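Long-range contacts in alpha-catenin-like protein hmp-1 (Caenorhabditis elegans, PDB 5H5M), which links the cadherin-catenin complex of adherens junctions to actin filaments and is required for cell migration and cell shape changes in embryonic body enclosure and elongation: residues A[8-19]-A[97-108]; A[148-156]-A[190-198]. All blocks are in the same frame, centred on the assembly; numbering follows the deposited sequence.

Contact 1: residues A[8-19]-A[97-108]; sequences INEIDTFQNRIE and IAEVHKRTKDLR
His101 reaches across to the backbone of Gln15. Its NE2 donates to Gln15 O at 2.7 Å, with an N-H...O angle of 161°. The bond lies in the carbonyl plane, on a lone pair, and close to the imidazole plane. At the same ring edge, Glu19 OE2 comes 3.1 Å from His101 CE1. The carboxylate would probably favour positive charge on the ring. Ile18 CD1 approaches the ring obliquely and also meets Val100 CG1 at 3.6 Å. The neighbouring Phe14 ring brings CE2 to the same methyl, Val100 CG1, at 3.7 Å.

At the other end, the Arg108 side chain sits as a knob among Ile8, Ile11, Asp12 and Gln15. With CG between the backbone N and the carbonyl carbon (chi1 58°) and a bend at chi3, the chain carries the guanidinium to Asp12. NH1 forms a salt bridge with Asp12 OD1. The modelled separation is very short, so its exact length is doubtful. The carboxylate and guanidinium are nearly coplanar, and Ile8 CD1 lies over one guanidinium face, 3.4 Å from Arg108 NH2. Between the two polar ends, Thr104 CG2 meets Ile11 CG2 at 3.6 Å and the Gln15 amide at NE2. Thr104 OG1 turns back to Val100 O, 2.9 Å away, which satisfies the hydroxyl within its own helix.

Further out, Phe14 packs edge-to-face with His37 of helix 27-49. Ile18 O accepts a hydrogen bond from Tyr80 of helix 56-80, and Thr104 touches Leu69 of that helix. The axes of helices 8-17 and 97-108 run antiparallel, 10.3 Å apart at closest approach. Such an antiparallel pair, with further helices packed alongside, is characteristic of the helical bundles of the vinculin/alpha-catenin family, here in the M domain.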
loop_
_atom_site.group_PDB
_atom_site.type_symbol
_atom_site.label_atom_id
_atom_site.label_comp_id
_atom_site.label_asym_id
_atom_site.label_seq_id
_atom_site.Cartn_x
_atom_site.Cartn_y
_atom_site.Cartn_z
ATOM N N ILE A 8 6.673 2.358 -15.894
ATOM C CA ILE A 8 5.310 2.362 -16.406
ATOM C C ILE A 8 5.292 2.818 -17.865
ATOM O O ILE A 8 4.479 2.345 -18.657
ATOM C CB ILE A 8 4.372 3.250 -15.551
ATOM C CG1 ILE A 8 2.910 2.946 -15.883
ATOM C CG2 ILE A 8 4.693 4.736 -15.711
ATOM C CD1 ILE A 8 2.528 1.505 -15.624
ATOM N N ASN A 9 6.206 3.713 -18.228
ATOM C CA ASN A 9 6.305 4.167 -19.607
ATOM C C ASN A 9 6.919 3.094 -20.498
ATOM O O ASN A 9 6.524 2.937 -21.651
ATOM C CB ASN A 9 7.115 5.458 -19.694
ATOM C CG ASN A 9 6.373 6.649 -19.116
ATOM O OD1 ASN A 9 5.143 6.653 -19.044
ATOM N ND2 ASN A 9 7.118 7.668 -18.700
ATOM N N GLU A 10 7.884 2.357 -19.953
ATOM C CA GLU A 10 8.493 1.242 -20.667
ATOM C C GLU A 10 7.448 0.181 -20.998
ATOM O O GLU A 10 7.420 -0.347 -22.106
ATOM C CB GLU A 10 9.630 0.625 -19.847
ATOM C CG GLU A 10 10.837 1.533 -19.634
ATOM C CD GLU A 10 11.712 1.669 -20.872
ATOM O OE1 GLU A 10 11.381 1.070 -21.917
ATOM O OE2 GLU A 10 12.741 2.374 -20.795
ATOM N N ILE A 11 6.586 -0.117 -20.030
ATOM C CA ILE A 11 5.519 -1.098 -20.210
ATOM C C ILE A 11 4.462 -0.620 -21.207
ATOM O O ILE A 11 4.074 -1.357 -22.117
ATOM C CB ILE A 11 4.833 -1.424 -18.869
ATOM C CG1 ILE A 11 5.773 -2.225 -17.967
ATOM C CG2 ILE A 11 3.548 -2.195 -19.096
ATOM C CD1 ILE A 11 5.198 -2.506 -16.600
ATOM N N ASP A 12 4.002 0.616 -21.030
ATOM C CA ASP A 12 2.953 1.174 -21.877
ATOM C C ASP A 12 3.363 1.245 -23.349
ATOM O O ASP A 12 2.598 0.855 -24.232
ATOM C CB ASP A 12 2.555 2.567 -21.381
ATOM C CG ASP A 12 1.804 2.525 -20.061
ATOM O OD1 ASP A 12 1.253 1.456 -19.719
ATOM O OD2 ASP A 12 1.762 3.564 -19.367
ATOM N N THR A 13 4.569 1.741 -23.608
ATOM C CA THR A 13 5.068 1.849 -24.974
ATOM C C THR A 13 5.314 0.471 -25.588
ATOM O O THR A 13 5.045 0.254 -26.769
ATOM C CB THR A 13 6.369 2.677 -25.042
ATOM O OG1 THR A 13 7.359 2.094 -24.188
ATOM C CG2 THR A 13 6.113 4.113 -24.608
ATOM N N PHE A 14 5.813 -0.457 -24.775
ATOM C CA PHE A 14 6.110 -1.813 -25.231
ATOM C C PHE A 14 4.881 -2.489 -25.826
ATOM O O PHE A 14 4.980 -3.241 -26.794
ATOM C CB PHE A 14 6.658 -2.653 -24.077
ATOM C CG PHE A 14 7.016 -4.059 -24.459
ATOM C CD1 PHE A 14 8.104 -4.313 -25.282
ATOM C CD2 PHE A 14 6.279 -5.130 -23.981
ATOM C CE1 PHE A 14 8.443 -5.607 -25.630
ATOM C CE2 PHE A 14 6.614 -6.432 -24.323
ATOM C CZ PHE A 14 7.697 -6.671 -25.149
ATOM N N GLN A 15 3.719 -2.205 -25.249
ATOM C CA GLN A 15 2.471 -2.783 -25.726
ATOM C C GLN A 15 2.095 -2.269 -27.110
ATOM O O GLN A 15 1.224 -2.832 -27.769
ATOM C CB GLN A 15 1.339 -2.497 -24.740
ATOM C CG GLN A 15 1.376 -3.362 -23.493
ATOM C CD GLN A 15 0.191 -3.119 -22.582
ATOM O OE1 GLN A 15 -0.278 -1.990 -22.443
ATOM N NE2 GLN A 15 -0.306 -4.181 -21.961
ATOM N N ASN A 16 2.749 -1.196 -27.543
ATOM C CA ASN A 16 2.530 -0.657 -28.881
ATOM C C ASN A 16 3.681 -0.996 -29.820
ATOM O O ASN A 16 3.474 -1.201 -31.014
ATOM C CB ASN A 16 2.333 0.859 -28.825
ATOM C CG ASN A 16 1.031 1.254 -28.157
ATOM O OD1 ASN A 16 -0.014 0.646 -28.395
ATOM N ND2 ASN A 16 1.087 2.278 -27.312
ATOM N N ARG A 17 4.892 -1.056 -29.270
ATOM C CA ARG A 17 6.085 -1.354 -30.055
ATOM C C ARG A 17 6.018 -2.744 -30.679
ATOM O O ARG A 17 6.534 -2.961 -31.776
ATOM C CB ARG A 17 7.346 -1.236 -29.194
ATOM C CG ARG A 17 7.652 0.171 -28.699
ATOM C CD ARG A 17 7.767 1.162 -29.848
ATOM N NE ARG A 17 8.864 0.848 -30.761
ATOM C CZ ARG A 17 10.083 1.374 -30.678
ATOM N NH1 ARG A 17 10.368 2.244 -29.719
ATOM N NH2 ARG A 17 11.017 1.031 -31.555
ATOM N N ILE A 18 5.382 -3.681 -29.981
ATOM C CA ILE A 18 5.304 -5.062 -30.451
ATOM C C ILE A 18 4.287 -5.224 -31.575
ATOM O O ILE A 18 4.207 -6.281 -32.201
ATOM C CB ILE A 18 4.937 -6.029 -29.316
ATOM C CG1 ILE A 18 3.576 -5.656 -28.726
ATOM C CG2 ILE A 18 6.022 -6.038 -28.249
ATOM C CD1 ILE A 18 3.105 -6.587 -27.646
ATOM N N GLU A 19 3.505 -4.178 -31.819
ATOM C CA GLU A 19 2.543 -4.185 -32.912
ATOM C C GLU A 19 3.124 -3.477 -34.129
ATOM O O GLU A 19 2.941 -2.274 -34.312
ATOM C CB GLU A 19 1.230 -3.530 -32.481
ATOM C CG GLU A 19 0.441 -4.360 -31.485
ATOM C CD GLU A 19 -0.814 -3.663 -31.002
ATOM O OE1 GLU A 19 -0.829 -2.413 -30.968
ATOM O OE2 GLU A 19 -1.788 -4.366 -30.658
ATOM N N ILE A 97 0.797 -11.470 -30.554
ATOM C CA ILE A 97 0.659 -10.143 -29.965
ATOM C C ILE A 97 -0.286 -10.179 -28.767
ATOM O O ILE A 97 -0.018 -9.563 -27.735
ATOM C CB ILE A 97 0.143 -9.120 -31.000
ATOM C CG1 ILE A 97 1.203 -8.870 -32.075
ATOM C CG2 ILE A 97 -0.250 -7.810 -30.324
ATOM C CD1 ILE A 97 0.729 -7.991 -33.213
ATOM N N ALA A 98 -1.384 -10.915 -28.909
ATOM C CA ALA A 98 -2.363 -11.044 -27.834
ATOM C C ALA A 98 -1.764 -11.736 -26.611
ATOM O O ALA A 98 -2.068 -11.378 -25.471
ATOM C CB ALA A 98 -3.590 -11.801 -28.322
ATOM N N GLU A 99 -0.912 -12.728 -26.854
ATOM C CA GLU A 99 -0.261 -13.463 -25.777
ATOM C C GLU A 99 0.669 -12.557 -24.973
ATOM O O GLU A 99 0.699 -12.616 -23.743
ATOM C CB GLU A 99 0.517 -14.656 -26.339
ATOM C CG GLU A 99 1.246 -15.490 -25.289
ATOM C CD GLU A 99 0.307 -16.285 -24.399
ATOM O OE1 GLU A 99 -0.905 -16.348 -24.701
ATOM O OE2 GLU A 99 0.785 -16.853 -23.395
ATOM N N VAL A 100 1.426 -11.719 -25.673
ATOM C CA VAL A 100 2.330 -10.783 -25.017
ATOM C C VAL A 100 1.546 -9.760 -24.201
ATOM O O VAL A 100 1.898 -9.472 -23.054
ATOM C CB VAL A 100 3.226 -10.046 -26.032
ATOM C CG1 VAL A 100 4.143 -9.069 -25.315
ATOM C CG2 VAL A 100 4.042 -11.041 -26.841
ATOM N N HIS A 101 0.481 -9.224 -24.797
ATOM C CA HIS A 101 -0.374 -8.245 -24.127
ATOM C C HIS A 101 -0.976 -8.804 -22.847
ATOM O O HIS A 101 -1.121 -8.086 -21.859
ATOM C CB HIS A 101 -1.497 -7.771 -25.057
ATOM C CG HIS A 101 -1.077 -6.705 -26.020
ATOM N ND1 HIS A 101 -1.819 -6.376 -27.136
ATOM C CD2 HIS A 101 0.001 -5.886 -26.033
ATOM C CE1 HIS A 101 -1.212 -5.406 -27.796
ATOM N NE2 HIS A 101 -0.105 -5.090 -27.148
ATOM N N LYS A 102 -1.325 -10.088 -22.865
ATOM C CA LYS A 102 -1.894 -10.731 -21.687
ATOM C C LYS A 102 -0.861 -10.871 -20.565
ATOM O O LYS A 102 -1.183 -10.687 -19.390
ATOM C CB LYS A 102 -2.467 -12.102 -22.044
ATOM C CG LYS A 102 -3.493 -12.608 -21.043
ATOM C CD LYS A 102 -3.142 -13.997 -20.538
ATOM C CE LYS A 102 -3.062 -14.998 -21.679
ATOM N NZ LYS A 102 -2.704 -16.359 -21.190
ATOM N N ARG A 103 0.376 -11.197 -20.929
ATOM C CA ARG A 103 1.451 -11.311 -19.947
ATOM C C ARG A 103 1.817 -9.937 -19.399
ATOM O O ARG A 103 2.041 -9.776 -18.199
ATOM C CB ARG A 103 2.684 -11.981 -20.557
ATOM C CG ARG A 103 2.412 -13.354 -21.141
ATOM C CD ARG A 103 1.951 -14.333 -20.074
ATOM N NE ARG A 103 1.488 -15.586 -20.663
ATOM C CZ ARG A 103 1.171 -16.673 -19.968
ATOM N NH1 ARG A 103 1.270 -16.671 -18.645
ATOM N NH2 ARG A 103 0.757 -17.765 -20.596
ATOM N N THR A 104 1.873 -8.949 -20.285
ATOM C CA THR A 104 2.155 -7.575 -19.889
ATOM C C THR A 104 1.083 -7.040 -18.938
ATOM O O THR A 104 1.396 -6.389 -17.942
ATOM C CB THR A 104 2.255 -6.643 -21.114
ATOM O OG1 THR A 104 3.221 -7.161 -22.036
ATOM C CG2 THR A 104 2.675 -5.255 -20.688
ATOM N N LYS A 105 -0.179 -7.328 -19.248
ATOM C CA LYS A 105 -1.294 -6.897 -18.411
ATOM C C LYS A 105 -1.200 -7.485 -17.005
ATOM O O LYS A 105 -1.460 -6.796 -16.014
ATOM C CB LYS A 105 -2.633 -7.290 -19.044
ATOM C CG LYS A 105 -3.825 -6.993 -18.144
ATOM C CD LYS A 105 -5.149 -7.433 -18.744
ATOM C CE LYS A 105 -6.275 -7.213 -17.744
ATOM N NZ LYS A 105 -7.612 -7.570 -18.285
ATOM N N ASP A 106 -0.834 -8.760 -16.918
ATOM C CA ASP A 106 -0.704 -9.414 -15.623
ATOM C C ASP A 106 0.496 -8.878 -14.851
ATOM O O ASP A 106 0.424 -8.673 -13.638
ATOM C CB ASP A 106 -0.587 -10.929 -15.792
ATOM C CG ASP A 106 -1.899 -11.571 -16.201
ATOM O OD1 ASP A 106 -1.867 -12.590 -16.926
ATOM O OD2 ASP A 106 -2.963 -11.055 -15.798
ATOM N N LEU A 107 1.599 -8.652 -15.558
ATOM C CA LEU A 107 2.806 -8.139 -14.926
ATOM C C LEU A 107 2.559 -6.777 -14.293
ATOM O O LEU A 107 2.994 -6.523 -13.171
ATOM C CB LEU A 107 3.952 -8.045 -15.933
ATOM C CG LEU A 107 5.255 -7.464 -15.374
ATOM C CD1 LEU A 107 5.779 -8.314 -14.230
ATOM C CD2 LEU A 107 6.302 -7.336 -16.465
ATOM N N ARG A 108 1.848 -5.901 -14.994
ATOM C CA ARG A 108 1.638 -4.564 -14.460
ATOM C C ARG A 108 0.660 -4.585 -13.283
ATOM O O ARG A 108 0.799 -3.786 -12.359
ATOM C CB ARG A 108 1.164 -3.596 -15.553
ATOM C CG ARG A 108 -0.110 -3.970 -16.274
ATOM C CD ARG A 108 -0.412 -2.941 -17.356
ATOM N NE ARG A 108 -0.621 -1.609 -16.792
ATOM C CZ ARG A 108 -0.300 -0.475 -17.407
ATOM N NH1 ARG A 108 0.259 -0.504 -18.611
ATOM N NH2 ARG A 108 -0.530 0.690 -16.813
#

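Contact 2: residues A[148-156]-A[190-198]; sequences RSKMFQEHA and APQVAQAAI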
loop_
_atom_site.group_PDB
_atom_site.type_symbol
_atom_site.label_atom_id
_atom_site.label_comp_id
_atom_site.label_asym_id
_atom_site.label_seq_id
_atom_site.Cartn_x
_atom_site.Cartn_y
_atom_site.Cartn_z
ATOM N N ARG A 148 10.271 7.144 21.049
ATOM C CA ARG A 148 9.246 7.584 20.108
ATOM C C ARG A 148 9.847 8.451 19.002
ATOM O O ARG A 148 9.333 8.481 17.885
ATOM C CB ARG A 148 8.136 8.347 20.836
ATOM C CG ARG A 148 7.302 7.485 21.770
ATOM C CD ARG A 148 6.699 6.301 21.036
ATOM N NE ARG A 148 6.015 5.385 21.946
ATOM C CZ ARG A 148 5.436 4.251 21.566
ATOM N NH1 ARG A 148 5.458 3.892 20.291
ATOM N NH2 ARG A 148 4.837 3.475 22.459
ATOM N N SER A 149 10.930 9.158 19.319
ATOM C CA SER A 149 11.669 9.919 18.316
ATOM C C SER A 149 12.219 8.983 17.249
ATOM O O SER A 149 12.071 9.229 16.053
ATOM C CB SER A 149 12.812 10.709 18.960
ATOM O OG SER A 149 13.630 11.317 17.979
ATOM N N LYS A 150 12.849 7.905 17.701
ATOM C CA LYS A 150 13.414 6.904 16.806
ATOM C C LYS A 150 12.333 6.268 15.936
ATOM O O LYS A 150 12.503 6.124 14.725
ATOM C CB LYS A 150 14.146 5.833 17.615
ATOM C CG LYS A 150 14.690 4.681 16.793
ATOM C CD LYS A 150 15.389 3.665 17.687
ATOM C CE LYS A 150 15.858 2.456 16.900
ATOM N NZ LYS A 150 16.537 1.459 17.776
ATOM N N MET A 151 11.219 5.894 16.557
ATOM C CA MET A 151 10.112 5.273 15.840
ATOM C C MET A 151 9.494 6.228 14.825
ATOM O O MET A 151 9.197 5.834 13.697
ATOM C CB MET A 151 9.041 4.783 16.819
ATOM C CG MET A 151 9.545 3.737 17.796
ATOM S SD MET A 151 10.414 2.388 16.970
ATOM C CE MET A 151 9.105 1.715 15.947
ATOM N N PHE A 152 9.297 7.480 15.231
ATOM C CA PHE A 152 8.757 8.491 14.329
ATOM C C PHE A 152 9.646 8.678 13.099
ATOM O O PHE A 152 9.148 8.787 11.977
ATOM C CB PHE A 152 8.589 9.831 15.048
ATOM C CG PHE A 152 8.389 10.991 14.114
ATOM C CD1 PHE A 152 7.150 11.226 13.539
ATOM C CD2 PHE A 152 9.440 11.839 13.802
ATOM C CE1 PHE A 152 6.959 12.290 12.672
ATOM C CE2 PHE A 152 9.257 12.900 12.933
ATOM C CZ PHE A 152 8.014 13.127 12.367
ATOM N N GLN A 153 10.959 8.715 13.317
ATOM C CA GLN A 153 11.908 8.912 12.226
ATOM C C GLN A 153 11.870 7.737 11.253
ATOM O O GLN A 153 11.891 7.930 10.036
ATOM C CB GLN A 153 13.326 9.105 12.768
ATOM C CG GLN A 153 14.385 9.267 11.689
ATOM C CD GLN A 153 14.219 10.548 10.885
ATOM O OE1 GLN A 153 14.186 11.645 11.442
ATOM N NE2 GLN A 153 14.109 10.410 9.569
ATOM N N GLU A 154 11.802 6.524 11.795
ATOM C CA GLU A 154 11.703 5.320 10.973
ATOM C C GLU A 154 10.398 5.302 10.181
ATOM O O GLU A 154 10.369 4.888 9.023
ATOM C CB GLU A 154 11.818 4.063 11.841
ATOM C CG GLU A 154 13.185 3.894 12.485
ATOM C CD GLU A 154 13.283 2.652 13.351
ATOM O OE1 GLU A 154 12.264 1.942 13.500
ATOM O OE2 GLU A 154 14.381 2.387 13.885
ATOM N N HIS A 155 9.323 5.752 10.821
ATOM C CA HIS A 155 8.029 5.915 10.163
ATOM C C HIS A 155 8.136 6.923 9.019
ATOM O O HIS A 155 7.568 6.724 7.944
ATOM C CB HIS A 155 6.978 6.360 11.188
ATOM C CG HIS A 155 5.735 6.937 10.585
ATOM N ND1 HIS A 155 4.698 6.157 10.120
ATOM C CD2 HIS A 155 5.355 8.223 10.391
ATOM C CE1 HIS A 155 3.735 6.938 9.660
ATOM N NE2 HIS A 155 4.111 8.195 9.811
ATOM N N ALA A 156 8.877 8.001 9.260
ATOM C CA ALA A 156 9.116 9.022 8.245
ATOM C C ALA A 156 9.895 8.458 7.054
ATOM O O ALA A 156 9.558 8.736 5.905
ATOM C CB ALA A 156 9.857 10.200 8.847
ATOM N N ALA A 190 11.331 15.831 8.952
ATOM C CA ALA A 190 11.285 14.759 9.949
ATOM C C ALA A 190 12.336 14.856 11.074
ATOM O O ALA A 190 11.983 14.742 12.245
ATOM C CB ALA A 190 11.396 13.399 9.252
ATOM N N PRO A 191 13.625 15.054 10.734
ATOM C CA PRO A 191 14.578 15.109 11.851
ATOM C C PRO A 191 14.417 16.377 12.689
ATOM O O PRO A 191 14.812 16.403 13.857
ATOM C CB PRO A 191 15.949 15.093 11.159
ATOM C CG PRO A 191 15.685 14.723 9.726
ATOM C CD PRO A 191 14.301 15.197 9.432
ATOM N N GLN A 192 13.845 17.416 12.091
ATOM C CA GLN A 192 13.617 18.668 12.798
ATOM C C GLN A 192 12.431 18.535 13.742
ATOM O O GLN A 192 12.447 19.076 14.849
ATOM C CB GLN A 192 13.386 19.811 11.806
ATOM C CG GLN A 192 14.520 19.991 10.813
ATOM C CD GLN A 192 14.218 21.046 9.764
ATOM O OE1 GLN A 192 13.128 21.616 9.735
ATOM N NE2 GLN A 192 15.186 21.309 8.894
ATOM N N VAL A 193 11.405 17.813 13.297
ATOM C CA VAL A 193 10.250 17.515 14.138
ATOM C C VAL A 193 10.693 16.723 15.362
ATOM O O VAL A 193 10.283 17.014 16.485
ATOM C CB VAL A 193 9.170 16.721 13.373
ATOM C CG1 VAL A 193 8.070 16.258 14.324
ATOM C CG2 VAL A 193 8.588 17.557 12.250
ATOM N N ALA A 194 11.548 15.729 15.139
ATOM C CA ALA A 194 12.091 14.920 16.226
ATOM C C ALA A 194 12.827 15.783 17.248
ATOM O O ALA A 194 12.576 15.683 18.447
ATOM C CB ALA A 194 13.018 13.845 15.677
ATOM N N GLN A 195 13.724 16.636 16.763
ATOM C CA GLN A 195 14.506 17.511 17.633
ATOM C C GLN A 195 13.639 18.506 18.402
ATOM O O GLN A 195 13.948 18.846 19.543
ATOM C CB GLN A 195 15.562 18.265 16.819
ATOM C CG GLN A 195 16.666 17.374 16.277
ATOM C CD GLN A 195 17.362 16.580 17.368
ATOM O OE1 GLN A 195 17.643 17.097 18.450
ATOM N NE2 GLN A 195 17.641 15.313 17.090
ATOM N N ALA A 196 12.561 18.973 17.776
ATOM C CA ALA A 196 11.629 19.884 18.436
ATOM C C ALA A 196 11.001 19.224 19.661
ATOM O O ALA A 196 10.730 19.884 20.665
ATOM C CB ALA A 196 10.550 20.338 17.467
ATOM N N ALA A 197 10.774 17.918 19.568
ATOM C CA ALA A 197 10.201 17.155 20.671
ATOM C C ALA A 197 11.230 16.944 21.775
ATOM O O ALA A 197 10.900 16.989 22.958
ATOM C CB ALA A 197 9.669 15.819 20.175
ATOM N N ILE A 198 12.477 16.710 21.375
ATOM C CA ILE A 198 13.572 16.559 22.323
ATOM C C ILE A 198 13.742 17.842 23.127
ATOM O O ILE A 198 13.951 17.804 24.340
ATOM C CB ILE A 198 14.900 16.219 21.616
ATOM C CG1 ILE A 198 14.744 14.976 20.741
ATOM C CG2 ILE A 198 16.009 16.005 22.638
ATOM C CD1 ILE A 198 14.359 13.732 21.512
#
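The Phe152 ring turns an edge to the backbone of Ala190. Its CE2 is 3.4 Å from Ala190 O, which lies near the ring plane. Val193 CG1 approaches obliquely, 3.7 Å from Phe152 CZ. Trp220 of helix 207-233 packs edge-to-face with Phe152. The ring's CG is anti to the backbone N (chi1 165°), which sends it toward the other helix. An alanine here would remove the ring and is likely to open a gap between Val193 and Trp220.

The remaining contacts are small. Ala156 CB meets Ala190 CB at 3.6 Å, and Ser149 OG rests 3.5 Å from Ala194 CB. The Gln153 chain bends at chi2 (66°) and lays OE1 against Pro191, 3.5 Å from Pro191 CA. Its NE2 is hydrogen-bonded to Asn157 of its own helix.

The two segments run antiparallel at 165°, with axes 9.6 Å apart. Pro191 has no N-H to offer the preceding turn, and its helix is kinked there. No hydrogen bond or salt bridge crosses between the segments, so this antiparallel helix pair is joined by van der Waals packing of one aromatic ring, small side chains and the bent Gln153 chain.

Overall arrangement
Both contacts pair antiparallel helices of the M domain, but they share no helix. Contact 1 joins helices 6-17 and 92-122; contact 2 joins helices 142-166 and 173-202. They lie on opposite sides of the chain's centre, with their own centres about 43 Å apart and their nearest atoms about 23 Å apart. Each is partly buried, with an apolar side and a more open polar side. Contact 1 is the larger, at 637 Å² against 334 Å², and mixes apolar packing with a salt bridge and a side-chain-to-backbone hydrogen bond. Contact 2 has no such polar link. Alanines and a serine line much of it, and its axes approach slightly closer.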